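Local coordinates for protein putative Phosphoglycerate mutase (Plasmodium falciparum, PDB 3EOZ) that probably acts as a protein serine/threonine phosphatase built on the histidine phosphatase fold that it shares with phosphoglycerate mutases, at residues E82-I87 against A94-D99; R165-P170 against G193-R198; I24-H29 against R160-R165. All blocks are in the same frame, centred on the assembly; numbering follows the deposited sequence. Where two conformers were deposited one is given.

How the interactions relate
The three contacts join helices to one mixed sheet of the histidine phosphatase domain, a part of a longer, probably membrane-bound protein. Interactions 1 and 3 lie about 16 Å apart between centres and meet where Ile87 CD1 packs on Val27 CG1 at 3.8 Å. Interactions 2 and 3, about 11 Å apart between centres, follow one another along the chain, both using helix 156-166, and share Arg165, which holds a phosphate ion probably taken up from the crystallisation liquor. Interactions 1 and 2 do not touch, with centres about 26 Å apart. The phosphate is not at the Arg-His signature, whose histidine is distant from it.

Interaction 1 (E82-I87 against A94-D99); sequences ETANII and ANLIND
Leu96 reaches from strand 95-98 to the side of helix 78-88, where its branch point meets Ala84: Leu96 CG lies 4.4 Å from Ala84 CB. The methyl Leu96 CD2 continues past the alanine to the backbone of the next residue and stops 4.4 Å from Asn85 N. Both approaches are loose van der Waals contacts, no hydrogen bond crosses, and the small Ala84 lets the leucine come alongside the helix, with the nearest CA atoms, those of Ala84 and Leu96, 7.1 Å apart. Leu96 also touches Ser88, one helical turn beyond Ala84. Behind this patch the helix is held by regular bonds such as Ile86 N to Glu82 O at 2.9 Å, while the strand is fixed by backbone bonds of Asn95, Ile97 and Asp99 to strand 68-74. The contact closes the beta-alpha-beta unit of strand 68-74, helix 78-88 and strand 95-98. Ala84 also rests on His74 and Ile153, Ile87 spans Ile72 and Leu151, and Ile86 faces helix 49-64. Leu96 itself belongs to the outermost strand of the sheet within this chain and meets the helix beside these contacts.

Interaction 2 (R165-P170 against G193-R198); sequences RALQIP and GSVVLR. With PO4 (phosphate ion), chain D.
Leu167 packs on Val195 and Leu197 through its two methyl groups. From CB the chain runs to CG, which stands anti to the carbonyl carbon (chi1 -55°) and so turns the fork toward Val195 and Leu197; neither CB nor CG comes within 4.5 Å of segment 193-198, and the contact is left to the methyls. CD2 of Leu167 meets Val195 CG1 at 4.0 Å, the two side chains crossing at a slant, and Leu167 CD1 reaches Leu197 CD2 at 4.2 Å. Val195 and Leu197, two positions apart, both have CB pointing toward the segment of the leucine, and Leu187 of strand 182-189 touches it as well. The contact is buried and wholly apolar. Leu167 O accepts a hydrogen bond from His205 ND1 of the second subunit, and Gln168 OE1 one from Arg28 NH1 of that same subunit. At the start of the segment the extended Arg165 presents its guanidinium edge to the phosphate, Arg165 NE to PO4 O4 being 2.7 Å and nearly straight at 166°; Tyr135 OH also binds the ion. The positive phi at Gln168 (52°), with two bonds back into the last turn, is a Schellman motif, here ending a helix that packs on the sheet of the histidine phosphatase fold.

Interaction 3 (I24-H29 against R160-R165); sequences IILVRH and RYFLCR. With PO4 (phosphate ion), chain D.
Leu26 packs against Phe162 and Leu163 from the strand that runs into Arg28 and His29, the start of the Arg-His-Gly signature of the histidine phosphatase superfamily; in relatives this histidine is the residue that takes up the phosphoryl group. The contact thus joins the central strand 22-28 to helix 156-166. A single methyl does most of the work: Leu26 CD1 sits at the edge of the Phe162 ring, in its plane, 3.9 Å from Phe162 CD2, and is 4.0 Å from Phe162 CB. The same Leu26 CD1 lies 4.1 Å from Leu163 CD2, so it nests between two successive helix residues. CG of Phe162 stands anti to its carbonyl carbon (chi1 -71°), which places the ring so that its CD2 edge meets the leucine. Phe139 of helix 114-139 meets the ring of Phe162 edge-to-face, and Leu163 rests on Thr185. Further along the helix, Arg165 NH1 donates to Tyr161 OH at 2.9 Å, a bent bond of 132° with the hydroxyl 19° out of the guanidinium plane. Asn132 OD1 takes a second bond from this nitrogen, consistent with a fixed orientation of the guanidinium that meets the phosphate. With no hydrogen bond across, strand and helix are joined by apolar packing alone, and the arginine's bonds lie away from Leu26, to Tyr161 within helix 156-166 and to Asn132 of helix 114-139.

Interaction 1 (E82-I87 against A94-D99)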
# COMPACT_ATOMS: atom_id res chain seq x y z
N GLU B 82 -13.41 -9.47 -25.63
CA GLU B 82 -13.94 -10.70 -25.05
C GLU B 82 -14.64 -10.43 -23.71
O GLU B 82 -15.81 -10.79 -23.53
CB GLU B 82 -12.80 -11.70 -24.88
CG GLU B 82 -13.13 -13.11 -25.30
CD GLU B 82 -11.90 -13.94 -25.65
OE1 GLU B 82 -10.92 -13.40 -26.22
OE2 GLU B 82 -11.92 -15.16 -25.36
N THR B 83 -13.92 -9.78 -22.79
CA THR B 83 -14.45 -9.44 -21.47
C THR B 83 -15.69 -8.57 -21.60
O THR B 83 -16.68 -8.80 -20.91
CB THR B 83 -13.36 -8.72 -20.59
OG1 THR B 83 -12.27 -9.62 -20.35
CG2 THR B 83 -13.91 -8.25 -19.26
N ALA B 84 -15.64 -7.58 -22.49
CA ALA B 84 -16.80 -6.74 -22.78
C ALA B 84 -18.00 -7.60 -23.21
O ALA B 84 -19.10 -7.46 -22.68
CB ALA B 84 -16.47 -5.72 -23.85
N ASN B 85 -17.75 -8.50 -24.16
CA ASN B 85 -18.79 -9.41 -24.63
C ASN B 85 -19.44 -10.18 -23.48
O ASN B 85 -20.65 -10.09 -23.29
CB ASN B 85 -18.22 -10.39 -25.67
CG ASN B 85 -18.44 -9.92 -27.10
OD1 ASN B 85 -17.53 -9.36 -27.74
ND2 ASN B 85 -19.66 -10.13 -27.61
N ILE B 86 -18.64 -10.92 -22.72
CA ILE B 86 -19.14 -11.70 -21.60
C ILE B 86 -19.93 -10.82 -20.63
O ILE B 86 -20.97 -11.24 -20.08
CB ILE B 86 -17.97 -12.39 -20.86
CG1 ILE B 86 -17.31 -13.44 -21.76
CG2 ILE B 86 -18.44 -13.04 -19.57
CD1 ILE B 86 -15.97 -13.96 -21.24
N ILE B 87 -19.47 -9.58 -20.42
CA ILE B 87 -20.16 -8.64 -19.51
C ILE B 87 -21.46 -8.11 -20.13
O ILE B 87 -22.42 -7.90 -19.40
CB ILE B 87 -19.21 -7.49 -19.01
CG1 ILE B 87 -18.26 -8.05 -17.94
CG2 ILE B 87 -19.98 -6.32 -18.41
CD1 ILE B 87 -17.08 -7.14 -17.60
N ALA B 94 -27.11 -2.46 -23.28
CA ALA B 94 -25.97 -1.56 -23.26
C ALA B 94 -25.17 -1.65 -24.55
O ALA B 94 -25.00 -2.72 -25.11
CB ALA B 94 -25.10 -1.86 -22.05
N ASN B 95 -24.63 -0.52 -24.99
CA ASN B 95 -23.84 -0.48 -26.21
C ASN B 95 -22.34 -0.65 -25.92
O ASN B 95 -21.77 0.06 -25.09
CB ASN B 95 -24.11 0.84 -26.94
CG ASN B 95 -25.61 1.10 -27.16
OD1 ASN B 95 -26.19 2.00 -26.54
ND2 ASN B 95 -26.24 0.27 -27.99
N LEU B 96 -21.70 -1.60 -26.60
CA LEU B 96 -20.26 -1.77 -26.54
C LEU B 96 -19.61 -0.72 -27.43
O LEU B 96 -19.91 -0.66 -28.61
CB LEU B 96 -19.86 -3.17 -26.99
CG LEU B 96 -20.02 -4.29 -25.94
CD1 LEU B 96 -21.28 -4.09 -25.12
CD2 LEU B 96 -20.05 -5.67 -26.58
N ILE B 97 -18.75 0.12 -26.86
CA ILE B 97 -18.00 1.10 -27.65
C ILE B 97 -16.50 0.87 -27.53
O ILE B 97 -15.97 0.75 -26.43
CB ILE B 97 -18.33 2.56 -27.28
CG1 ILE B 97 -19.65 2.98 -27.91
CG2 ILE B 97 -17.24 3.52 -27.81
CD1 ILE B 97 -20.83 2.19 -27.42
N ASN B 98 -15.84 0.82 -28.69
CA ASN B 98 -14.40 0.62 -28.81
C ASN B 98 -13.68 1.95 -28.70
O ASN B 98 -14.02 2.88 -29.43
CB ASN B 98 -14.08 -0.03 -30.16
CG ASN B 98 -12.60 -0.39 -30.33
OD1 ASN B 98 -11.71 0.42 -30.07
ND2 ASN B 98 -12.33 -1.61 -30.78
N ASP B 99 -12.69 2.04 -27.81
CA ASP B 99 -11.89 3.25 -27.64
C ASP B 99 -10.43 2.84 -27.73
O ASP B 99 -9.88 2.31 -26.77
CB ASP B 99 -12.17 3.93 -26.30
CG ASP B 99 -11.42 5.25 -26.12
OD1 ASP B 99 -10.58 5.57 -26.98
OD2 ASP B 99 -11.68 5.97 -25.12

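Interaction 2 (R165-P170 against G193-R198)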
# COMPACT_ATOMS: atom_id res chain seq x y z
N ARG B 165 -3.14 8.41 -10.79
CA ARG B 165 -3.39 9.80 -11.11
C ARG B 165 -4.62 10.35 -10.35
O ARG B 165 -4.53 11.36 -9.66
CB ARG B 165 -3.52 9.94 -12.62
CG ARG B 165 -3.79 11.34 -13.04
CD ARG B 165 -3.64 11.53 -14.54
NE ARG B 165 -4.02 12.91 -14.88
CZ ARG B 165 -4.04 13.42 -16.10
NH1 ARG B 165 -3.69 12.67 -17.14
NH2 ARG B 165 -4.43 14.67 -16.28
N ALA B 166 -5.76 9.65 -10.42
CA ALA B 166 -6.98 10.16 -9.77
C ALA B 166 -6.86 10.24 -8.25
O ALA B 166 -7.39 11.16 -7.62
CB ALA B 166 -8.22 9.29 -10.17
N LEU B 167 -6.20 9.26 -7.66
CA LEU B 167 -6.13 9.18 -6.20
C LEU B 167 -4.82 9.75 -5.66
O LEU B 167 -4.60 9.78 -4.46
CB LEU B 167 -6.35 7.76 -5.72
CG LEU B 167 -7.65 7.13 -6.23
CD1 LEU B 167 -7.71 5.71 -5.80
CD2 LEU B 167 -8.88 7.91 -5.74
N GLN B 168 -3.97 10.25 -6.56
CA GLN B 168 -2.67 10.82 -6.16
C GLN B 168 -1.90 9.85 -5.29
O GLN B 168 -1.48 10.19 -4.21
CB GLN B 168 -2.85 12.12 -5.39
CG GLN B 168 -3.75 13.15 -6.05
CD GLN B 168 -4.06 14.29 -5.10
OE1 GLN B 168 -3.19 15.13 -4.83
NE2 GLN B 168 -5.29 14.31 -4.57
N ILE B 169 -1.77 8.62 -5.76
CA ILE B 169 -1.16 7.57 -4.98
C ILE B 169 0.33 7.83 -4.86
O ILE B 169 0.99 8.13 -5.85
CB ILE B 169 -1.32 6.20 -5.65
CG1 ILE B 169 -2.82 5.79 -5.67
CG2 ILE B 169 -0.40 5.19 -4.95
CD1 ILE B 169 -3.13 4.47 -6.41
N PRO B 170 0.88 7.71 -3.65
CA PRO B 170 2.29 8.03 -3.51
C PRO B 170 3.19 7.06 -4.25
O PRO B 170 2.87 5.87 -4.42
CB PRO B 170 2.55 7.96 -2.02
CG PRO B 170 1.24 7.47 -1.38
CD PRO B 170 0.18 7.52 -2.36
N GLY B 193 -11.81 17.51 -3.57
CA GLY B 193 -11.10 16.22 -3.55
C GLY B 193 -11.73 15.11 -2.71
O GLY B 193 -11.03 14.19 -2.23
N SER B 194 -13.05 15.18 -2.52
CA SER B 194 -13.75 14.14 -1.75
C SER B 194 -13.92 12.90 -2.63
O SER B 194 -14.21 13.01 -3.82
CB SER B 194 -15.10 14.64 -1.26
OG SER B 194 -15.92 13.55 -0.86
N VAL B 195 -13.75 11.73 -2.02
CA VAL B 195 -13.76 10.48 -2.76
C VAL B 195 -14.28 9.36 -1.91
O VAL B 195 -13.92 9.22 -0.75
CB VAL B 195 -12.35 10.09 -3.19
CG1 VAL B 195 -12.38 8.77 -3.95
CG2 VAL B 195 -11.73 11.21 -4.01
N VAL B 196 -15.15 8.55 -2.49
CA VAL B 196 -15.56 7.30 -1.89
C VAL B 196 -15.19 6.23 -2.89
O VAL B 196 -15.46 6.37 -4.08
CB VAL B 196 -17.05 7.28 -1.58
CG1 VAL B 196 -17.48 5.92 -1.06
CG2 VAL B 196 -17.36 8.37 -0.56
N LEU B 197 -14.53 5.19 -2.43
CA LEU B 197 -13.99 4.21 -3.35
C LEU B 197 -14.58 2.89 -2.99
O LEU B 197 -14.37 2.42 -1.88
CB LEU B 197 -12.47 4.22 -3.23
CG LEU B 197 -11.62 3.19 -3.95
CD1 LEU B 197 -11.65 3.44 -5.45
CD2 LEU B 197 -10.20 3.26 -3.40
N ARG B 198 -15.34 2.29 -3.90
CA ARG B 198 -15.86 0.94 -3.68
C ARG B 198 -15.05 -0.03 -4.52
O ARG B 198 -15.07 0.06 -5.73
CB ARG B 198 -17.35 0.82 -3.99
CG ARG B 198 -18.23 1.86 -3.31
CD ARG B 198 -19.71 1.69 -3.68
P PO4 D . -5.54 15.26 -12.19
O1 PO4 D . -5.00 16.10 -11.04
O2 PO4 D . -6.79 14.53 -11.74
O3 PO4 D . -5.88 16.18 -13.33
O4 PO4 D . -4.44 14.33 -12.66

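Interaction 3 (I24-H29 against R160-R165)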
# COMPACT_ATOMS: atom_id res chain seq x y z
N ILE B 24 -17.48 6.75 -11.47
CA ILE B 24 -16.66 6.11 -12.48
C ILE B 24 -16.50 4.68 -12.06
O ILE B 24 -16.32 4.40 -10.88
CB ILE B 24 -15.28 6.77 -12.59
CG1 ILE B 24 -15.44 8.29 -12.89
CG2 ILE B 24 -14.45 6.07 -13.68
CD1 ILE B 24 -14.44 9.17 -12.22
N ILE B 25 -16.60 3.77 -13.02
CA ILE B 25 -16.45 2.36 -12.74
C ILE B 25 -15.44 1.75 -13.68
O ILE B 25 -15.61 1.74 -14.88
CB ILE B 25 -17.78 1.62 -12.86
CG1 ILE B 25 -18.77 2.17 -11.83
CG2 ILE B 25 -17.58 0.14 -12.62
CD1 ILE B 25 -20.12 1.48 -11.84
N LEU B 26 -14.37 1.21 -13.09
CA LEU B 26 -13.31 0.59 -13.85
C LEU B 26 -13.40 -0.91 -13.63
O LEU B 26 -13.61 -1.36 -12.53
CB LEU B 26 -11.94 1.11 -13.38
CG LEU B 26 -11.74 2.63 -13.39
CD1 LEU B 26 -10.24 3.02 -13.10
CD2 LEU B 26 -12.24 3.24 -14.73
N VAL B 27 -13.28 -1.68 -14.71
CA VAL B 27 -13.41 -3.13 -14.66
C VAL B 27 -12.21 -3.74 -15.33
O VAL B 27 -11.96 -3.44 -16.49
CB VAL B 27 -14.71 -3.60 -15.35
CG1 VAL B 27 -14.91 -5.11 -15.17
CG2 VAL B 27 -15.92 -2.81 -14.81
N ARG B 28 -11.44 -4.56 -14.61
CA ARG B 28 -10.25 -5.24 -15.12
C ARG B 28 -10.63 -6.45 -15.99
O ARG B 28 -11.71 -7.02 -15.83
CB ARG B 28 -9.35 -5.67 -13.93
CG ARG B 28 -8.24 -6.68 -14.25
CD ARG B 28 -7.01 -6.58 -13.32
NE ARG B 28 -7.29 -6.93 -11.94
CZ ARG B 28 -7.19 -8.16 -11.44
NH1 ARG B 28 -6.83 -9.17 -12.21
NH2 ARG B 28 -7.46 -8.37 -10.16
N HIS B 29 -9.74 -6.85 -16.91
CA HIS B 29 -9.88 -8.11 -17.64
C HIS B 29 -9.96 -9.31 -16.67
O HIS B 29 -9.22 -9.39 -15.67
CB HIS B 29 -8.68 -8.34 -18.57
CG HIS B 29 -8.50 -7.27 -19.59
ND1 HIS B 29 -9.48 -6.35 -19.88
CD2 HIS B 29 -7.46 -6.98 -20.42
CE1 HIS B 29 -9.05 -5.52 -20.82
NE2 HIS B 29 -7.82 -5.89 -21.16
N ARG B 160 -4.02 1.24 -13.52
CA ARG B 160 -2.94 1.73 -12.69
C ARG B 160 -2.70 3.20 -12.93
O ARG B 160 -2.64 3.97 -11.97
CB ARG B 160 -1.65 0.96 -12.97
CG ARG B 160 -0.54 1.29 -11.99
CD ARG B 160 0.57 0.27 -12.02
NE ARG B 160 1.26 0.28 -13.30
CZ ARG B 160 1.51 -0.80 -14.04
NH1 ARG B 160 1.13 -2.02 -13.64
NH2 ARG B 160 2.15 -0.65 -15.20
N TYR B 161 -2.56 3.58 -14.19
CA TYR B 161 -2.38 4.99 -14.56
C TYR B 161 -3.57 5.81 -14.04
O TYR B 161 -3.37 6.77 -13.31
CB TYR B 161 -2.24 5.15 -16.08
CG TYR B 161 -2.15 6.59 -16.56
CD1 TYR B 161 -3.29 7.35 -16.75
CD2 TYR B 161 -0.92 7.18 -16.88
CE1 TYR B 161 -3.22 8.67 -17.19
CE2 TYR B 161 -0.84 8.50 -17.32
CZ TYR B 161 -2.00 9.23 -17.48
OH TYR B 161 -1.93 10.54 -17.92
N PHE B 162 -4.79 5.42 -14.37
CA PHE B 162 -5.98 6.13 -13.90
C PHE B 162 -5.98 6.36 -12.40
O PHE B 162 -6.22 7.46 -11.93
CB PHE B 162 -7.28 5.38 -14.28
CG PHE B 162 -7.62 5.41 -15.76
CD1 PHE B 162 -6.96 6.27 -16.66
CD2 PHE B 162 -8.60 4.58 -16.26
CE1 PHE B 162 -7.29 6.29 -18.00
CE2 PHE B 162 -8.95 4.60 -17.62
CZ PHE B 162 -8.29 5.46 -18.48
N LEU B 163 -5.73 5.30 -11.64
CA LEU B 163 -5.91 5.38 -10.18
C LEU B 163 -4.74 6.06 -9.51
O LEU B 163 -4.93 6.84 -8.57
CB LEU B 163 -6.16 4.00 -9.59
CG LEU B 163 -7.51 3.38 -9.95
CD1 LEU B 163 -7.65 1.99 -9.33
CD2 LEU B 163 -8.64 4.25 -9.48
N CYS B 164 -3.52 5.80 -9.99
CA CYS B 164 -2.37 6.55 -9.46
C CYS B 164 -2.62 8.05 -9.62
O CYS B 164 -2.37 8.85 -8.70
CB CYS B 164 -1.05 6.16 -10.16
SG CYS B 164 -0.39 4.57 -9.62
N ARG B 165 -3.14 8.41 -10.79
CA ARG B 165 -3.39 9.80 -11.11
C ARG B 165 -4.62 10.35 -10.35
O ARG B 165 -4.53 11.36 -9.66
CB ARG B 165 -3.52 9.94 -12.62
CG ARG B 165 -3.79 11.34 -13.04
CD ARG B 165 -3.64 11.53 -14.54
NE ARG B 165 -4.02 12.91 -14.88
CZ ARG B 165 -4.04 13.42 -16.10
NH1 ARG B 165 -3.69 12.67 -17.14
NH2 ARG B 165 -4.43 14.67 -16.28
P PO4 D . -5.54 15.26 -12.19
O1 PO4 D . -5.00 16.10 -11.04
O2 PO4 D . -6.79 14.53 -11.74
O3 PO4 D . -5.88 16.18 -13.33
O4 PO4 D . -4.44 14.33 -12.66